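Local coordinates for periplasmic binding protein/LacI transcriptional regulator (Burkholderia graminis C4D1M, PDB 5HQJ) that probably serves an ABC transporter as a sugar-binding protein, holding D-arabinose in the cleft between its two lobes, at residues Met126-Met139 and Met265-His279. Residues are numbered along the deposited sequence; the frame is centred on the assembly and turned at random.
Sequences MYIGTNNEQAGATM and MVQRPVTMGSLAVDH. With 64K (alpha-D-arabinopyranose), chain B.
With CG turned beside its backbone N (chi1 -50°) and the chain then extended (chi2 -179°), Gln267 runs out across Thr130, whose OG1 likewise lies beside its own backbone N (chi1 -59°); the two side chains meet at about a right angle. Thr130 OG1 donates to Gln267 OE1 at 2.6 Å, in the amide plane and on a lone pair. Together with the NE2 bonds to Asp247 and, nearly straight, to arabinose O2 at 2.9 Å, it should hold the amide in one rotation. Glutamine suits the place by both accepting and donating; Thr130 is a second-shell residue that orients its amide. A water bonded to Thr130 OG1 and Arg268 N adds a further link. Both segments are crossings between the two lobes of a periplasmic binding protein, each passing from a strand of one lobe to a helix of the other. In one lobe, branched, apolar Ile128 fills the strand-helix interface, CD1 3.9 Å from Leu275 CB. The selenomethionine methyl CE of Met126 sits 3.9 Å above the centre of the His279 ring, a CH-pi contact, while His279 ND1 bonds Glu288. In the other lobe, selenomethionines Met139 and Met265 meet CG to CG at 3.5 Å, their unbranched, end-bent chains fitting between helix and strand.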
# COMPACT_ATOMS: atom_id res chain seq x y z
N MSE A 126 6.87 15.34 5.52
CA MSE A 126 6.86 14.11 6.28
C MSE A 126 6.11 13.02 5.52
O MSE A 126 5.33 13.32 4.61
CB MSE A 126 6.21 14.33 7.65
CG MSE A 126 4.76 14.68 7.57
SE MSE A 126 3.95 15.12 9.31
CE MSE A 126 3.64 13.30 9.96
N TYR A 127 6.40 11.78 5.91
CA TYR A 127 5.75 10.57 5.43
C TYR A 127 4.98 9.87 6.53
O TYR A 127 5.51 9.61 7.62
CB TYR A 127 6.80 9.62 4.84
CG TYR A 127 6.32 8.18 4.64
CD1 TYR A 127 5.53 7.84 3.57
CD2 TYR A 127 6.69 7.18 5.52
CE1 TYR A 127 5.10 6.54 3.40
CE2 TYR A 127 6.27 5.89 5.36
CZ TYR A 127 5.47 5.56 4.28
OH TYR A 127 5.05 4.26 4.10
N ILE A 128 3.72 9.58 6.23
CA ILE A 128 2.88 8.80 7.10
C ILE A 128 2.57 7.46 6.46
O ILE A 128 1.84 7.39 5.46
CB ILE A 128 1.56 9.54 7.38
CG1 ILE A 128 1.86 10.92 7.97
CG2 ILE A 128 0.63 8.70 8.26
CD1 ILE A 128 0.64 11.83 8.01
N GLY A 129 3.06 6.38 7.03
CA GLY A 129 2.73 5.09 6.46
C GLY A 129 3.43 3.91 7.10
O GLY A 129 4.02 4.00 8.18
N THR A 130 3.32 2.78 6.41
CA THR A 130 3.93 1.54 6.83
C THR A 130 5.44 1.61 6.68
O THR A 130 5.96 2.32 5.81
CB THR A 130 3.36 0.37 5.99
OG1 THR A 130 1.96 0.38 6.20
CG2 THR A 130 3.93 -0.94 6.38
N ASN A 131 6.14 0.87 7.54
CA ASN A 131 7.56 0.60 7.34
C ASN A 131 7.62 -0.59 6.42
O ASN A 131 7.47 -1.72 6.85
CB ASN A 131 8.28 0.29 8.65
CG ASN A 131 9.77 0.06 8.46
OD1 ASN A 131 10.24 -0.21 7.34
ND2 ASN A 131 10.52 0.18 9.55
N ASN A 132 7.75 -0.31 5.14
CA ASN A 132 7.44 -1.33 4.16
C ASN A 132 8.52 -2.38 4.05
O ASN A 132 8.22 -3.56 3.91
CB ASN A 132 7.15 -0.67 2.83
CG ASN A 132 5.79 -0.03 2.83
OD1 ASN A 132 4.77 -0.72 2.79
ND2 ASN A 132 5.76 1.29 2.87
N GLU A 133 9.78 -1.99 4.22
CA GLU A 133 10.81 -3.03 4.23
C GLU A 133 10.60 -3.92 5.46
O GLU A 133 10.67 -5.14 5.35
CB GLU A 133 12.23 -2.44 4.21
CG GLU A 133 13.29 -3.53 4.09
CD GLU A 133 14.66 -3.01 3.70
OE1 GLU A 133 14.75 -1.90 3.14
OE2 GLU A 133 15.65 -3.73 3.95
N GLN A 134 10.29 -3.35 6.63
CA GLN A 134 10.06 -4.18 7.81
C GLN A 134 8.84 -5.10 7.61
O GLN A 134 8.82 -6.23 8.09
CB GLN A 134 9.87 -3.33 9.10
CG GLN A 134 9.58 -4.15 10.36
CD GLN A 134 10.68 -5.16 10.66
OE1 GLN A 134 10.44 -6.37 10.69
NE2 GLN A 134 11.88 -4.67 10.91
N ALA A 135 7.81 -4.61 6.94
CA ALA A 135 6.68 -5.49 6.69
C ALA A 135 7.12 -6.71 5.84
O ALA A 135 6.67 -7.83 6.04
CB ALA A 135 5.57 -4.74 5.99
N GLY A 136 7.97 -6.48 4.82
CA GLY A 136 8.52 -7.60 4.03
C GLY A 136 9.33 -8.57 4.85
O GLY A 136 9.19 -9.80 4.75
N ALA A 137 10.19 -8.01 5.68
CA ALA A 137 10.94 -8.81 6.60
C ALA A 137 10.05 -9.71 7.49
O ALA A 137 10.33 -10.87 7.67
CB ALA A 137 11.84 -7.88 7.48
N THR A 138 8.98 -9.16 8.03
CA THR A 138 8.05 -9.93 8.82
C THR A 138 7.37 -11.05 8.03
O THR A 138 7.21 -12.14 8.52
CB THR A 138 6.99 -9.00 9.42
OG1 THR A 138 7.64 -8.09 10.31
CG2 THR A 138 5.91 -9.74 10.18
N MSE A 139 6.95 -10.77 6.81
CA MSE A 139 6.41 -11.80 5.94
C MSE A 139 7.40 -12.93 5.71
O MSE A 139 7.04 -14.11 5.73
CB MSE A 139 6.02 -11.18 4.61
CG MSE A 139 4.81 -10.29 4.68
SE MSE A 139 4.39 -9.70 2.83
CE MSE A 139 2.92 -10.87 2.34
N MSE A 265 -1.14 -9.20 5.88
CA MSE A 265 -0.55 -8.03 6.52
C MSE A 265 -1.50 -6.86 6.32
O MSE A 265 -1.71 -6.47 5.17
CB MSE A 265 0.83 -7.70 5.93
CG MSE A 265 1.82 -8.86 5.95
SE MSE A 265 2.41 -9.17 7.78
CE MSE A 265 3.60 -7.66 8.01
N VAL A 266 -2.07 -6.32 7.42
CA VAL A 266 -3.04 -5.25 7.34
C VAL A 266 -2.37 -3.98 7.82
O VAL A 266 -1.91 -3.92 8.94
CB VAL A 266 -4.29 -5.55 8.14
CG1 VAL A 266 -5.32 -4.43 7.93
CG2 VAL A 266 -4.86 -6.91 7.73
N GLN A 267 -2.32 -2.98 6.94
CA GLN A 267 -1.76 -1.67 7.25
C GLN A 267 -2.85 -0.89 8.01
O GLN A 267 -3.84 -1.48 8.40
CB GLN A 267 -1.34 -0.97 5.96
CG GLN A 267 -0.47 -1.79 5.04
CD GLN A 267 -0.11 -0.96 3.84
OE1 GLN A 267 0.62 0.01 3.95
NE2 GLN A 267 -0.65 -1.34 2.67
N ARG A 268 -2.64 0.40 8.25
CA ARG A 268 -3.63 1.25 8.87
C ARG A 268 -4.02 2.42 7.94
O ARG A 268 -3.67 3.55 8.18
CB ARG A 268 -3.11 1.76 10.24
CG ARG A 268 -2.92 0.65 11.29
CD ARG A 268 -2.95 1.15 12.70
NE ARG A 268 -3.06 0.02 13.61
CZ ARG A 268 -2.03 -0.72 14.02
NH1 ARG A 268 -0.81 -0.43 13.61
NH2 ARG A 268 -2.23 -1.73 14.83
N PRO A 269 -4.73 2.11 6.83
CA PRO A 269 -5.06 3.14 5.82
C PRO A 269 -6.00 4.25 6.35
O PRO A 269 -5.90 5.41 5.97
CB PRO A 269 -5.70 2.31 4.68
CG PRO A 269 -6.15 1.02 5.31
CD PRO A 269 -5.12 0.76 6.40
N VAL A 270 -6.94 3.88 7.22
CA VAL A 270 -7.86 4.84 7.81
C VAL A 270 -7.05 5.85 8.62
O VAL A 270 -7.23 7.05 8.49
CB VAL A 270 -8.93 4.17 8.72
CG1 VAL A 270 -9.90 5.21 9.20
CG2 VAL A 270 -9.67 3.14 7.96
N THR A 271 -6.19 5.33 9.50
CA THR A 271 -5.33 6.11 10.33
C THR A 271 -4.40 6.99 9.47
O THR A 271 -4.16 8.16 9.80
CB THR A 271 -4.52 5.18 11.32
OG1 THR A 271 -5.40 4.60 12.29
CG2 THR A 271 -3.45 5.96 12.04
N MSE A 272 -3.84 6.45 8.39
CA MSE A 272 -3.05 7.28 7.47
C MSE A 272 -3.82 8.51 6.98
O MSE A 272 -3.30 9.62 6.98
CB MSE A 272 -2.57 6.48 6.25
CG MSE A 272 -1.51 5.41 6.53
SE MSE A 272 -1.17 4.56 4.83
CE MSE A 272 -0.87 2.76 5.47
N GLY A 273 -5.06 8.32 6.52
CA GLY A 273 -5.83 9.43 5.97
C GLY A 273 -6.17 10.44 7.04
O GLY A 273 -6.13 11.67 6.85
N SER A 274 -6.51 9.93 8.22
CA SER A 274 -6.81 10.80 9.33
C SER A 274 -5.61 11.67 9.74
O SER A 274 -5.69 12.90 9.88
CB SER A 274 -7.26 9.94 10.52
OG SER A 274 -7.82 10.75 11.49
N LEU A 275 -4.48 11.00 9.96
CA LEU A 275 -3.24 11.71 10.29
C LEU A 275 -2.81 12.65 9.18
O LEU A 275 -2.33 13.75 9.46
CB LEU A 275 -2.11 10.72 10.56
CG LEU A 275 -2.27 9.93 11.86
CD1 LEU A 275 -1.20 8.89 11.87
CD2 LEU A 275 -2.23 10.81 13.15
N ALA A 276 -3.00 12.24 7.94
CA ALA A 276 -2.60 13.12 6.83
C ALA A 276 -3.33 14.47 6.92
O ALA A 276 -2.72 15.53 6.81
CB ALA A 276 -2.87 12.46 5.52
N VAL A 277 -4.63 14.43 7.14
CA VAL A 277 -5.38 15.68 7.24
C VAL A 277 -5.02 16.46 8.50
O VAL A 277 -4.74 17.67 8.46
CB VAL A 277 -6.90 15.42 7.20
CG1 VAL A 277 -7.66 16.65 7.54
CG2 VAL A 277 -7.30 14.93 5.80
N ASP A 278 -4.97 15.77 9.65
CA ASP A 278 -4.60 16.40 10.89
C ASP A 278 -3.23 17.08 10.87
O ASP A 278 -3.08 18.20 11.36
CB ASP A 278 -4.67 15.37 12.01
CG ASP A 278 -6.08 15.19 12.53
OD1 ASP A 278 -6.90 16.13 12.42
OD2 ASP A 278 -6.35 14.11 13.07
N HIS A 279 -2.23 16.43 10.27
CA HIS A 279 -0.93 17.07 10.16
C HIS A 279 -0.90 18.16 9.09
O HIS A 279 -0.22 19.16 9.26
CB HIS A 279 0.14 16.01 9.92
CG HIS A 279 0.51 15.29 11.18
ND1 HIS A 279 1.38 15.82 12.12
CD2 HIS A 279 0.06 14.12 11.70
CE1 HIS A 279 1.49 14.98 13.13
NE2 HIS A 279 0.71 13.94 12.91
O2 64K B . 0.09 0.14 0.34
C2 64K B . -0.33 -0.31 -0.99
C3 64K B . -1.42 -1.32 -0.79
O3 64K B . -0.85 -2.53 -0.35
C4 64K B . -2.15 -1.64 -2.10
O4 64K B . -1.31 -2.36 -3.02
C5 64K B . -2.57 -0.41 -2.75
O5 64K B . -1.39 0.36 -3.09
C1 64K B . -0.84 0.85 -1.80
O1 64K B . 0.22 1.69 -2.06
O HOH W 1 0.29 1.21 8.25
O HOH W 2 2.53 2.20 3.49